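Local coordinates for tail fiber protein (Acinetobacter phage AM24, PDB 5W5P) that is a phage tailspike that probably recognises and degrades the capsular polysaccharide of its Acinetobacter host, at residues A474-N479 and Y578-S583; Y198-E203 and L226-M231; P406-N411 and G422-Q427. One frame throughout, in Å; residues are numbered along the deposited sequence.

Interaction 1 (A474-N479 and Y578-S583); sequences AEIDTN and YLLKLS
Strands 474-477 and 578-582 run antiparallel at 157°, their axes 4.7 Å apart at the closest, with Ala474 facing Leu580 and Ile476 facing Tyr578 as hydrogen-bonded pairs and Glu475 facing Leu579 as the non-hydrogen-bonded pair between them. Ile476 and Tyr578 exchange both of their backbone bonds, Tyr578 N reaching Ile476 O at 2.8 Å; at the other end Leu580 N donates to Ala474 O at 2.9 Å, and the return bond from Ala474 N to Leu580 O is weak. Alternation then sorts the side chains. On one face Ile476 crosses Tyr578 obliquely, its CG1 3.7 Å from Tyr578 CB. CG1 is set between the backbone N and the carbonyl carbon (chi1 67°), which turns CG2 instead toward Leu580, 4.1 Å from its CD1. This apolar face belongs to the C-terminal beta domain: Met496 of strand 492-503 packs on Ala474, Ile476 and Leu580, consistent with two antiparallel sheets packed face to face, as in a beta sandwich. Thr478 CG2 comes up at the edge of the Tyr578 ring, while Arg573 bonds the phenol oxygen. The other face is partly exposed. There Glu475 and Leu579 lie alongside each other, Glu475 CG 3.8 Å from Leu579 CD2; the Glu475 carboxylate is bonded through OE1 to Thr623. Where strand 474-477 ends, Asp477 OD1 accepts from Asn479 N at 3.1 Å in an Asx turn.

Interaction 2 (Y198-E203 and L226-M231); sequences YTAALE and LYNVNM
This is a buried pairing of parallel strands on successive turns of the tailspike's central domain, strand 199-203 lying beside 226-227 and 229-231 and running nearly parallel to the latter. Leu202 is held at both backbone atoms: its N donates to Asn228 O and its O accepts from Asn230 N at 2.9 Å. Nearer the start, Tyr227 N reaches Thr199 O at 3.2 Å. Between these bonds the chain turns a corner at Asn228, whose positive phi is matched by that of Ala201 on the neighbouring strand. Corners stacked in this way, between short parallel strands, characterise a parallel beta-helix, probably right-handed as in other phage tailspikes. Around the corner, Leu202 CD2 meets Leu226 CD1 at 3.9 Å, and Leu226 CD2 lies 3.6 Å from Thr199 CG2. Just before the strand, Tyr198 CB stands over one face of the Tyr227 ring, 3.9 Å from its centroid. The ring planes differ by only 16°, but the rings are displaced along their planes, which puts CB rather than the Tyr198 ring over Tyr227; the phenol oxygen of Tyr227 is held by Arg249 and Asp196. Further on, Glu203 bends at chi2 (-86°), bringing OE1 within 2.9 Å of Asn230 ND2. ND2 comes to the syn side of OE1, somewhat out of the carboxylate plane, and OE1 lies close to the amide plane of Asn230; the two planes are 80° apart. His266 of the second subunit also bonds Glu203 OE1, linking the pair to the trimer interface.

Interaction 3 (P406-N411 and G422-Q427); sequences PTFVGN and GQVVTQ
Pro406 opens the contact with its carbonyl: Pro406 O lies 3.7 Å from Val424 CG2 and accepts from a water oxygen 2.7 Å away. The same water accepts from Val425 N, bridging two neighbouring turns of what the parallel strand pairs identify as a beta-helix, near its C-terminal end. Thr407 follows, side by side with Thr426: the methyl CG2 of Thr407 approaches CB of Thr426 at 3.9 Å, and Thr426 O faces Thr407 CB at 3.3 Å. The hydroxyl of Thr426 is bonded to Thr447 of the second subunit, and Phe428 of that subunit packs on both threonines. At Phe408 the chains come into parallel register with Gln427, and Phe408 O receives a CA-H...O contact from Gln427 CA at 3.2 Å. The Phe408 carbonyl and the side-chain oxygen of Gln427 share Asn430 ND2 as a donor. With CG anti to its carbonyl carbon (chi1 -69°), Phe408 sends its ring back toward Val424, where it stacks with Phe369 and with Trp419. The side chains of Phe408 and Val424 cross at about a right angle, and Val424 CG2 meets the ring at its edge, near the plane, 3.5 Å from Phe408 CE1.

How the interactions relate
From the N terminus, interaction 2 comes first, closing a loop of 22 residues between Glu203 and Leu226. Interaction 3 follows some 170 residues later and closes a shorter one of ten, between Asn411 and Gly422. Interaction 1 is last and spans 98 residues, half of them strand, within the C-terminal domain. The three are in series, neither nesting nor crossing. Interactions 2 and 3 join successive turns at different levels of the beta-helix, their centres about 35 Å apart, and both touch the second subunit. Interaction 1, centred about 39 Å from interaction 3, instead lies within a single subunit, pairing strands far apart in the sequence but adjacent in one antiparallel sheet.

Interaction 1 (A474-N479 and Y578-S583)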
ATOM      1  N   ALA A 474      35.369  29.358  -8.052  1.00 45.65           N
ATOM      2  CA  ALA A 474      34.342  28.412  -8.460  1.00 46.14           C
ATOM      3  C   ALA A 474      34.583  28.037  -9.913  1.00 46.10           C
ATOM      4  O   ALA A 474      35.271  28.748 -10.652  1.00 45.24           O
ATOM      5  CB  ALA A 474      32.934  28.990  -8.276  1.00 48.88           C
ATOM      6  N   GLU A 475      34.011  26.902 -10.309  1.00 43.90           N
ATOM      7  CA  GLU A 475      34.148  26.414 -11.674  1.00 44.35           C
ATOM      8  C   GLU A 475      32.862  25.702 -12.061  1.00 47.64           C
ATOM      9  O   GLU A 475      32.450  24.749 -11.392  1.00 49.32           O
ATOM     10  CB  GLU A 475      35.354  25.483 -11.797  1.00 45.24           C
ATOM     11  CG  GLU A 475      35.499  24.833 -13.161  1.00 45.78           C
ATOM     12  CD  GLU A 475      36.630  23.827 -13.203  1.00 50.90           C
ATOM     13  OE1 GLU A 475      36.348  22.611 -13.236  1.00 51.31           O
ATOM     14  OE2 GLU A 475      37.803  24.251 -13.202  1.00 53.77           O
ATOM     15  N   ILE A 476      32.224  26.171 -13.125  1.00 44.94           N
ATOM     16  CA  ILE A 476      31.031  25.538 -13.661  1.00 46.30           C
ATOM     17  C   ILE A 476      31.361  25.000 -15.046  1.00 50.44           C
ATOM     18  O   ILE A 476      32.313  25.438 -15.700  1.00 56.33           O
ATOM     19  CB  ILE A 476      29.832  26.506 -13.713  1.00 47.46           C
ATOM     20  CG1 ILE A 476      30.086  27.617 -14.731  1.00 42.80           C
ATOM     21  CG2 ILE A 476      29.556  27.093 -12.330  1.00 45.46           C
ATOM     22  CD1 ILE A 476      28.994  28.658 -14.776  1.00 42.30           C
ATOM     23  N   ASP A 477      30.565  24.034 -15.498  1.00 49.22           N
ATOM     24  CA  ASP A 477      30.785  23.397 -16.789  1.00 49.42           C
ATOM     25  C   ASP A 477      29.511  23.427 -17.619  1.00 48.89           C
ATOM     26  O   ASP A 477      28.403  23.308 -17.086  1.00 49.38           O
ATOM     27  CB  ASP A 477      31.266  21.951 -16.626  1.00 51.16           C
ATOM     28  CG  ASP A 477      32.151  21.498 -17.773  1.00 52.81           C
ATOM     29  OD1 ASP A 477      31.960  21.983 -18.908  1.00 52.78           O
ATOM     30  OD2 ASP A 477      33.046  20.659 -17.534  1.00 54.21           O
ATOM     31  N   THR A 478      29.681  23.587 -18.931  1.00 48.80           N
ATOM     32  CA  THR A 478      28.571  23.623 -19.877  1.00 46.31           C
ATOM     33  C   THR A 478      28.588  22.438 -20.835  1.00 48.55           C
ATOM     34  O   THR A 478      27.784  22.402 -21.775  1.00 47.39           O
ATOM     35  CB  THR A 478      28.596  24.931 -20.675  1.00 46.18           C
ATOM     36  OG1 THR A 478      29.743  24.949 -21.536  1.00 45.66           O
ATOM     37  CG2 THR A 478      28.657  26.129 -19.739  1.00 44.10           C
ATOM     38  N   ASN A 479      29.479  21.467 -20.614  1.00 50.15           N
ATOM     39  CA  ASN A 479      29.677  20.395 -21.585  1.00 50.05           C
ATOM     40  C   ASN A 479      28.419  19.552 -21.762  1.00 49.95           C
ATOM     41  O   ASN A 479      28.140  19.065 -22.863  1.00 52.19           O
ATOM     42  CB  ASN A 479      30.856  19.519 -21.162  1.00 54.80           C
ATOM     43  CG  ASN A 479      30.587  18.746 -19.878  1.00 56.43           C
ATOM     44  OD1 ASN A 479      30.068  19.295 -18.906  1.00 60.03           O
ATOM     45  ND2 ASN A 479      30.935  17.462 -19.873  1.00 53.79           N
ATOM     46  N   TYR A 578      33.757  27.374 -17.040  1.00 53.97           N
ATOM     47  CA  TYR A 578      33.885  28.785 -16.706  1.00 53.30           C
ATOM     48  C   TYR A 578      34.471  28.885 -15.307  1.00 55.40           C
ATOM     49  O   TYR A 578      33.929  28.305 -14.361  1.00 53.31           O
ATOM     50  CB  TYR A 578      32.535  29.504 -16.788  1.00 48.07           C
ATOM     51  CG  TYR A 578      32.192  29.961 -18.190  1.00 47.84           C
ATOM     52  CD1 TYR A 578      31.554  29.106 -19.079  1.00 47.97           C
ATOM     53  CD2 TYR A 578      32.516  31.243 -18.629  1.00 48.47           C
ATOM     54  CE1 TYR A 578      31.243  29.510 -20.362  1.00 49.85           C
ATOM     55  CE2 TYR A 578      32.210  31.657 -19.916  1.00 47.37           C
ATOM     56  CZ  TYR A 578      31.572  30.783 -20.775  1.00 50.61           C
ATOM     57  OH  TYR A 578      31.253  31.171 -22.056  1.00 55.47           O
ATOM     58  N   LEU A 579      35.589  29.596 -15.186  1.00 59.31           N
ATOM     59  CA  LEU A 579      36.221  29.842 -13.898  1.00 55.56           C
ATOM     60  C   LEU A 579      35.737  31.185 -13.367  1.00 53.20           C
ATOM     61  O   LEU A 579      35.954  32.220 -14.004  1.00 53.43           O
ATOM     62  CB  LEU A 579      37.745  29.839 -14.028  1.00 55.89           C
ATOM     63  CG  LEU A 579      38.418  28.759 -14.880  1.00 54.91           C
ATOM     64  CD1 LEU A 579      39.925  28.958 -14.875  1.00 54.78           C
ATOM     65  CD2 LEU A 579      38.064  27.366 -14.387  1.00 51.62           C
ATOM     66  N   LEU A 580      35.079  31.168 -12.213  1.00 52.87           N
ATOM     67  CA  LEU A 580      34.659  32.396 -11.551  1.00 51.48           C
ATOM     68  C   LEU A 580      35.750  32.837 -10.583  1.00 49.93           C
ATOM     69  O   LEU A 580      36.283  32.020  -9.824  1.00 46.62           O
ATOM     70  CB  LEU A 580      33.334  32.190 -10.818  1.00 50.13           C
ATOM     71  CG  LEU A 580      32.113  31.938 -11.710  1.00 46.59           C
ATOM     72  CD1 LEU A 580      31.904  30.445 -11.928  1.00 44.38           C
ATOM     73  CD2 LEU A 580      30.863  32.573 -11.119  1.00 43.60           C
ATOM     74  N   LYS A 581      36.097  34.122 -10.625  1.00 51.45           N
ATOM     75  CA  LYS A 581      37.227  34.640  -9.868  1.00 51.42           C
ATOM     76  C   LYS A 581      36.861  35.951  -9.186  1.00 53.27           C
ATOM     77  O   LYS A 581      36.072  36.744  -9.709  1.00 51.78           O
ATOM     78  CB  LYS A 581      38.451  34.867 -10.762  1.00 48.27           C
ATOM     79  CG  LYS A 581      38.670  33.818 -11.835  1.00 49.62           C
ATOM     80  CD  LYS A 581      39.774  34.257 -12.776  1.00 55.45           C
ATOM     81  CE  LYS A 581      40.101  33.185 -13.788  1.00 58.08           C
ATOM     82  NZ  LYS A 581      41.306  33.572 -14.574  1.00 61.06           N
ATOM     83  N   LEU A 582      37.460  36.175  -8.017  1.00 54.21           N
ATOM     84  CA  LEU A 582      37.293  37.408  -7.263  1.00 51.39           C
ATOM     85  C   LEU A 582      38.644  38.081  -7.059  1.00 52.80           C
ATOM     86  O   LEU A 582      39.671  37.414  -6.889  1.00 54.45           O
ATOM     87  CB  LEU A 582      36.629  37.147  -5.906  1.00 47.58           C
ATOM     88  CG  LEU A 582      35.190  36.634  -5.963  1.00 48.32           C
ATOM     89  CD1 LEU A 582      34.698  36.241  -4.577  1.00 44.95           C
ATOM     90  CD2 LEU A 582      34.273  37.675  -6.591  1.00 51.44           C
ATOM     91  N   SER A 583      38.635  39.411  -7.067  1.00 51.88           N
ATOM     92  CA  SER A 583      39.843  40.208  -6.931  1.00 54.33           C
ATOM     93  C   SER A 583      39.998  40.709  -5.493  1.00 55.20           C
ATOM     94  O   SER A 583      39.179  40.429  -4.611  1.00 51.01           O
ATOM     95  CB  SER A 583      39.826  41.375  -7.921  1.00 50.53           C
ATOM     96  OG  SER A 583      38.664  42.170  -7.750  1.00 51.35           O
TER

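Interaction 2 (Y198-E203 and L226-M231)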
ATOM      1  N   TYR A 198     -14.103  -7.907  26.228  1.00 40.77           N
ATOM      2  CA  TYR A 198     -13.859  -8.183  24.821  1.00 41.39           C
ATOM      3  C   TYR A 198     -13.452  -9.635  24.605  1.00 38.57           C
ATOM      4  O   TYR A 198     -13.208 -10.396  25.542  1.00 39.27           O
ATOM      5  CB  TYR A 198     -12.763  -7.251  24.281  1.00 44.52           C
ATOM      6  CG  TYR A 198     -11.366  -7.690  24.671  1.00 44.10           C
ATOM      7  CD1 TYR A 198     -10.839  -7.369  25.916  1.00 42.20           C
ATOM      8  CD2 TYR A 198     -10.578  -8.438  23.798  1.00 37.95           C
ATOM      9  CE1 TYR A 198      -9.573  -7.775  26.283  1.00 39.76           C
ATOM     10  CE2 TYR A 198      -9.308  -8.850  24.158  1.00 39.95           C
ATOM     11  CZ  TYR A 198      -8.812  -8.517  25.402  1.00 39.24           C
ATOM     12  OH  TYR A 198      -7.551  -8.929  25.760  1.00 45.37           O
ATOM     13  N   THR A 199     -13.363 -10.006  23.333  1.00 43.73           N
ATOM     14  CA  THR A 199     -12.668 -11.223  22.935  1.00 42.83           C
ATOM     15  C   THR A 199     -12.055 -10.959  21.566  1.00 38.45           C
ATOM     16  O   THR A 199     -12.567 -10.140  20.799  1.00 38.93           O
ATOM     17  CB  THR A 199     -13.606 -12.443  22.936  1.00 44.80           C
ATOM     18  OG1 THR A 199     -12.854 -13.632  22.661  1.00 50.35           O
ATOM     19  CG2 THR A 199     -14.721 -12.289  21.906  1.00 37.34           C
ATOM     20  N   ALA A 200     -10.934 -11.625  21.277  1.00 36.74           N
ATOM     21  CA  ALA A 200     -10.095 -11.250  20.144  1.00 36.16           C
ATOM     22  C   ALA A 200      -9.775 -12.455  19.267  1.00 37.61           C
ATOM     23  O   ALA A 200      -9.957 -13.609  19.663  1.00 37.42           O
ATOM     24  CB  ALA A 200      -8.788 -10.586  20.611  1.00 36.86           C
ATOM     25  N   ALA A 201      -9.282 -12.144  18.061  1.00 38.86           N
ATOM     26  CA  ALA A 201      -8.874 -13.087  17.021  1.00 38.93           C
ATOM     27  C   ALA A 201     -10.077 -13.746  16.356  1.00 37.64           C
ATOM     28  O   ALA A 201     -10.481 -14.850  16.736  1.00 39.17           O
ATOM     29  CB  ALA A 201      -7.922 -14.153  17.572  1.00 35.91           C
ATOM     30  N   LEU A 202     -10.630 -13.088  15.337  1.00 34.56           N
ATOM     31  CA  LEU A 202     -11.834 -13.552  14.664  1.00 37.00           C
ATOM     32  C   LEU A 202     -11.703 -13.339  13.164  1.00 38.14           C
ATOM     33  O   LEU A 202     -11.390 -12.233  12.718  1.00 41.08           O
ATOM     34  CB  LEU A 202     -13.069 -12.810  15.192  1.00 38.80           C
ATOM     35  CG  LEU A 202     -14.369 -12.934  14.393  1.00 36.87           C
ATOM     36  CD1 LEU A 202     -14.831 -14.381  14.367  1.00 36.04           C
ATOM     37  CD2 LEU A 202     -15.440 -12.032  14.979  1.00 34.33           C
ATOM     38  N   GLU A 203     -11.944 -14.391  12.391  1.00 36.96           N
ATOM     39  CA  GLU A 203     -12.119 -14.292  10.947  1.00 37.23           C
ATOM     40  C   GLU A 203     -13.599 -14.467  10.633  1.00 38.17           C
ATOM     41  O   GLU A 203     -14.208 -15.457  11.046  1.00 40.04           O
ATOM     42  CB  GLU A 203     -11.289 -15.345  10.209  1.00 34.23           C
ATOM     43  CG  GLU A 203      -9.879 -15.536  10.759  1.00 37.02           C
ATOM     44  CD  GLU A 203      -8.881 -14.563  10.159  1.00 43.80           C
ATOM     45  OE1 GLU A 203      -8.283 -13.775  10.917  1.00 47.41           O
ATOM     46  OE2 GLU A 203      -8.700 -14.576   8.925  1.00 49.11           O
ATOM     47  N   LEU A 226     -15.575  -6.978  20.091  1.00 46.25           N
ATOM     48  CA  LEU A 226     -14.822  -7.834  19.180  1.00 42.96           C
ATOM     49  C   LEU A 226     -13.622  -7.054  18.663  1.00 41.46           C
ATOM     50  O   LEU A 226     -13.783  -6.103  17.889  1.00 40.56           O
ATOM     51  CB  LEU A 226     -15.710  -8.315  18.032  1.00 41.99           C
ATOM     52  CG  LEU A 226     -16.856  -9.237  18.467  1.00 42.89           C
ATOM     53  CD1 LEU A 226     -17.610  -9.824  17.277  1.00 44.55           C
ATOM     54  CD2 LEU A 226     -16.325 -10.340  19.361  1.00 39.28           C
ATOM     55  N   TYR A 227     -12.428  -7.448  19.100  1.00 43.34           N
ATOM     56  CA  TYR A 227     -11.174  -6.851  18.664  1.00 39.88           C
ATOM     57  C   TYR A 227     -10.403  -7.847  17.809  1.00 40.58           C
ATOM     58  O   TYR A 227     -10.682  -9.048  17.814  1.00 44.38           O
ATOM     59  CB  TYR A 227     -10.305  -6.430  19.856  1.00 41.29           C
ATOM     60  CG  TYR A 227     -10.948  -5.458  20.824  1.00 41.17           C
ATOM     61  CD1 TYR A 227     -12.032  -4.676  20.443  1.00 38.31           C
ATOM     62  CD2 TYR A 227     -10.451  -5.310  22.120  1.00 40.32           C
ATOM     63  CE1 TYR A 227     -12.616  -3.788  21.327  1.00 42.40           C
ATOM     64  CE2 TYR A 227     -11.029  -4.417  23.013  1.00 39.08           C
ATOM     65  CZ  TYR A 227     -12.111  -3.663  22.611  1.00 41.63           C
ATOM     66  OH  TYR A 227     -12.697  -2.774  23.480  1.00 42.09           O
ATOM     67  N   ASN A 228      -9.410  -7.330  17.086  1.00 37.95           N
ATOM     68  CA  ASN A 228      -8.559  -8.129  16.210  1.00 34.14           C
ATOM     69  C   ASN A 228      -9.409  -8.967  15.252  1.00 39.07           C
ATOM     70  O   ASN A 228      -9.394 -10.198  15.269  1.00 40.75           O
ATOM     71  CB  ASN A 228      -7.603  -9.008  17.023  1.00 34.72           C
ATOM     72  CG  ASN A 228      -6.596  -8.198  17.833  1.00 41.61           C
ATOM     73  OD1 ASN A 228      -6.819  -7.028  18.139  1.00 41.37           O
ATOM     74  ND2 ASN A 228      -5.486  -8.829  18.192  1.00 35.66           N
ATOM     75  N   VAL A 229     -10.161  -8.263  14.408  1.00 36.99           N
ATOM     76  CA  VAL A 229     -11.155  -8.869  13.531  1.00 36.56           C
ATOM     77  C   VAL A 229     -10.703  -8.710  12.087  1.00 36.70           C
ATOM     78  O   VAL A 229     -10.409  -7.595  11.641  1.00 35.74           O
ATOM     79  CB  VAL A 229     -12.543  -8.236  13.733  1.00 35.64           C
ATOM     80  CG1 VAL A 229     -13.587  -8.961  12.889  1.00 33.15           C
ATOM     81  CG2 VAL A 229     -12.924  -8.258  15.205  1.00 39.67           C
ATOM     82  N   ASN A 230     -10.664  -9.822  11.358  1.00 35.86           N
ATOM     83  CA  ASN A 230     -10.449  -9.826   9.913  1.00 36.66           C
ATOM     84  C   ASN A 230     -11.791 -10.117   9.245  1.00 37.61           C
ATOM     85  O   ASN A 230     -12.278 -11.251   9.277  1.00 39.23           O
ATOM     86  CB  ASN A 230      -9.397 -10.861   9.518  1.00 42.35           C
ATOM     87  CG  ASN A 230      -7.980 -10.359   9.706  1.00 47.59           C
ATOM     88  OD1 ASN A 230      -7.694  -9.178   9.520  1.00 48.98           O
ATOM     89  ND2 ASN A 230      -7.081 -11.260  10.081  1.00 47.16           N
HETATM   90  N   MSE A 231     -12.395  -9.090   8.655  1.00 36.54           N
HETATM   91  CA  MSE A 231     -13.606  -9.258   7.857  1.00 37.48           C
HETATM   92  C   MSE A 231     -13.260  -9.292   6.378  1.00 39.94           C
HETATM   93  O   MSE A 231     -12.989  -8.252   5.786  1.00 41.78           O
HETATM   94  CB  MSE A 231     -14.599  -8.130   8.118  1.00 40.92           C
HETATM   95  CG  MSE A 231     -15.082  -8.050   9.539  1.00 50.52           C
HETATM   96 SE   MSE A 231     -16.406  -6.654   9.803  1.00 59.13          SE
HETATM   97  CE  MSE A 231     -18.017  -7.582   9.232  1.00 51.81           C
TER

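Interaction 3 (P406-N411 and G422-Q427)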
ATOM      1  N   PRO A 406      -2.368  17.500   6.199  1.00 38.60           N
ATOM      2  CA  PRO A 406      -2.297  16.404   5.228  1.00 38.89           C
ATOM      3  C   PRO A 406      -1.638  16.831   3.925  1.00 37.90           C
ATOM      4  O   PRO A 406      -1.639  18.004   3.546  1.00 39.79           O
ATOM      5  CB  PRO A 406      -3.768  16.030   5.002  1.00 37.10           C
ATOM      6  CG  PRO A 406      -4.502  16.596   6.172  1.00 36.81           C
ATOM      7  CD  PRO A 406      -3.757  17.838   6.549  1.00 38.83           C
ATOM      8  N   THR A 407      -1.072  15.846   3.230  1.00 37.26           N
ATOM      9  CA  THR A 407      -0.433  16.071   1.943  1.00 38.15           C
ATOM     10  C   THR A 407      -1.113  15.216   0.878  1.00 36.76           C
ATOM     11  O   THR A 407      -1.779  14.222   1.179  1.00 36.39           O
ATOM     12  CB  THR A 407       1.079  15.768   1.992  1.00 37.89           C
ATOM     13  OG1 THR A 407       1.295  14.363   2.167  1.00 35.83           O
ATOM     14  CG2 THR A 407       1.745  16.526   3.145  1.00 32.13           C
ATOM     15  N   PHE A 408      -0.958  15.637  -0.376  1.00 37.72           N
ATOM     16  CA  PHE A 408      -1.590  14.982  -1.515  1.00 38.29           C
ATOM     17  C   PHE A 408      -0.545  14.754  -2.597  1.00 36.54           C
ATOM     18  O   PHE A 408       0.122  15.701  -3.025  1.00 36.14           O
ATOM     19  CB  PHE A 408      -2.751  15.822  -2.070  1.00 39.15           C
ATOM     20  CG  PHE A 408      -3.947  15.901  -1.155  1.00 35.81           C
ATOM     21  CD1 PHE A 408      -3.954  16.764  -0.067  1.00 33.03           C
ATOM     22  CD2 PHE A 408      -5.068  15.122  -1.396  1.00 35.25           C
ATOM     23  CE1 PHE A 408      -5.051  16.840   0.768  1.00 35.97           C
ATOM     24  CE2 PHE A 408      -6.170  15.188  -0.564  1.00 39.05           C
ATOM     25  CZ  PHE A 408      -6.163  16.050   0.523  1.00 39.42           C
ATOM     26  N   VAL A 409      -0.410  13.506  -3.043  1.00 33.77           N
ATOM     27  CA  VAL A 409       0.581  13.130  -4.044  1.00 37.05           C
ATOM     28  C   VAL A 409      -0.105  12.293  -5.118  1.00 41.48           C
ATOM     29  O   VAL A 409      -0.691  11.246  -4.816  1.00 44.77           O
ATOM     30  CB  VAL A 409       1.755  12.351  -3.427  1.00 42.70           C
ATOM     31  CG1 VAL A 409       2.665  11.782  -4.525  1.00 32.22           C
ATOM     32  CG2 VAL A 409       2.543  13.230  -2.450  1.00 31.95           C
ATOM     33  N   GLY A 410      -0.035  12.752  -6.366  1.00 38.26           N
ATOM     34  CA  GLY A 410      -0.419  11.932  -7.500  1.00 36.49           C
ATOM     35  C   GLY A 410      -1.885  11.575  -7.605  1.00 38.19           C
ATOM     36  O   GLY A 410      -2.219  10.569  -8.241  1.00 37.97           O
ATOM     37  N   ASN A 411      -2.773  12.366  -7.005  1.00 39.58           N
ATOM     38  CA  ASN A 411      -4.208  12.129  -7.082  1.00 36.22           C
ATOM     39  C   ASN A 411      -4.796  12.774  -8.335  1.00 39.35           C
ATOM     40  O   ASN A 411      -4.168  13.611  -8.984  1.00 46.51           O
ATOM     41  CB  ASN A 411      -4.919  12.674  -5.841  1.00 33.98           C
ATOM     42  CG  ASN A 411      -4.341  12.123  -4.550  1.00 40.09           C
ATOM     43  OD1 ASN A 411      -4.689  11.018  -4.121  1.00 39.22           O
ATOM     44  ND2 ASN A 411      -3.444  12.892  -3.923  1.00 41.81           N
ATOM     45  N   GLY A 422      -6.405  26.449   1.182  1.00 45.20           N
ATOM     46  CA  GLY A 422      -5.460  26.980   2.140  1.00 40.63           C
ATOM     47  C   GLY A 422      -5.089  26.066   3.287  1.00 42.86           C
ATOM     48  O   GLY A 422      -4.304  26.479   4.147  1.00 46.35           O
ATOM     49  N   GLN A 423      -5.613  24.844   3.335  1.00 41.34           N
ATOM     50  CA  GLN A 423      -5.379  23.948   4.460  1.00 39.96           C
ATOM     51  C   GLN A 423      -4.302  22.910   4.182  1.00 40.48           C
ATOM     52  O   GLN A 423      -4.016  22.085   5.055  1.00 39.99           O
ATOM     53  CB  GLN A 423      -6.682  23.245   4.852  1.00 38.33           C
ATOM     54  CG  GLN A 423      -7.839  24.187   5.115  1.00 40.06           C
ATOM     55  CD  GLN A 423      -7.472  25.319   6.055  1.00 41.31           C
ATOM     56  OE1 GLN A 423      -7.239  25.105   7.246  1.00 42.89           O
ATOM     57  NE2 GLN A 423      -7.428  26.538   5.524  1.00 36.60           N
ATOM     58  N   VAL A 424      -3.708  22.927   2.992  1.00 42.11           N
ATOM     59  CA  VAL A 424      -2.668  21.985   2.598  1.00 33.47           C
ATOM     60  C   VAL A 424      -1.418  22.775   2.251  1.00 41.82           C
ATOM     61  O   VAL A 424      -1.489  23.814   1.584  1.00 38.63           O
ATOM     62  CB  VAL A 424      -3.111  21.110   1.407  1.00 36.48           C
ATOM     63  CG1 VAL A 424      -1.913  20.418   0.775  1.00 32.89           C
ATOM     64  CG2 VAL A 424      -4.145  20.095   1.856  1.00 34.37           C
ATOM     65  N   VAL A 425      -0.271  22.280   2.708  1.00 43.73           N
ATOM     66  CA  VAL A 425       1.001  22.951   2.511  1.00 44.10           C
ATOM     67  C   VAL A 425       1.854  22.257   1.452  1.00 41.57           C
ATOM     68  O   VAL A 425       2.462  22.926   0.613  1.00 41.66           O
ATOM     69  CB  VAL A 425       1.755  23.075   3.853  1.00 46.52           C
ATOM     70  CG1 VAL A 425       3.238  23.127   3.634  1.00 52.05           C
ATOM     71  CG2 VAL A 425       1.293  24.333   4.586  1.00 45.07           C
ATOM     72  N   THR A 426       1.899  20.928   1.451  1.00 38.75           N
ATOM     73  CA  THR A 426       2.728  20.172   0.517  1.00 38.20           C
ATOM     74  C   THR A 426       1.847  19.307  -0.370  1.00 36.74           C
ATOM     75  O   THR A 426       1.050  18.508   0.132  1.00 37.73           O
ATOM     76  CB  THR A 426       3.743  19.287   1.255  1.00 39.11           C
ATOM     77  OG1 THR A 426       4.505  20.081   2.177  1.00 36.67           O
ATOM     78  CG2 THR A 426       4.684  18.614   0.263  1.00 31.99           C
ATOM     79  N   GLN A 427       2.007  19.454  -1.684  1.00 34.77           N
ATOM     80  CA  GLN A 427       1.250  18.662  -2.643  1.00 34.52           C
ATOM     81  C   GLN A 427       1.926  18.747  -4.007  1.00 34.85           C
ATOM     82  O   GLN A 427       2.331  19.832  -4.438  1.00 34.98           O
ATOM     83  CB  GLN A 427      -0.205  19.138  -2.735  1.00 34.68           C
ATOM     84  CG  GLN A 427      -0.364  20.608  -3.088  1.00 34.62           C
ATOM     85  CD  GLN A 427      -0.446  20.832  -4.588  1.00 38.33           C
ATOM     86  OE1 GLN A 427      -0.962  19.988  -5.326  1.00 38.47           O
ATOM     87  NE2 GLN A 427       0.081  21.965  -5.050  1.00 33.05           N
TER
HETATM   88  O   HOH W   1       0.266  19.850   3.926  1.00 40.51           O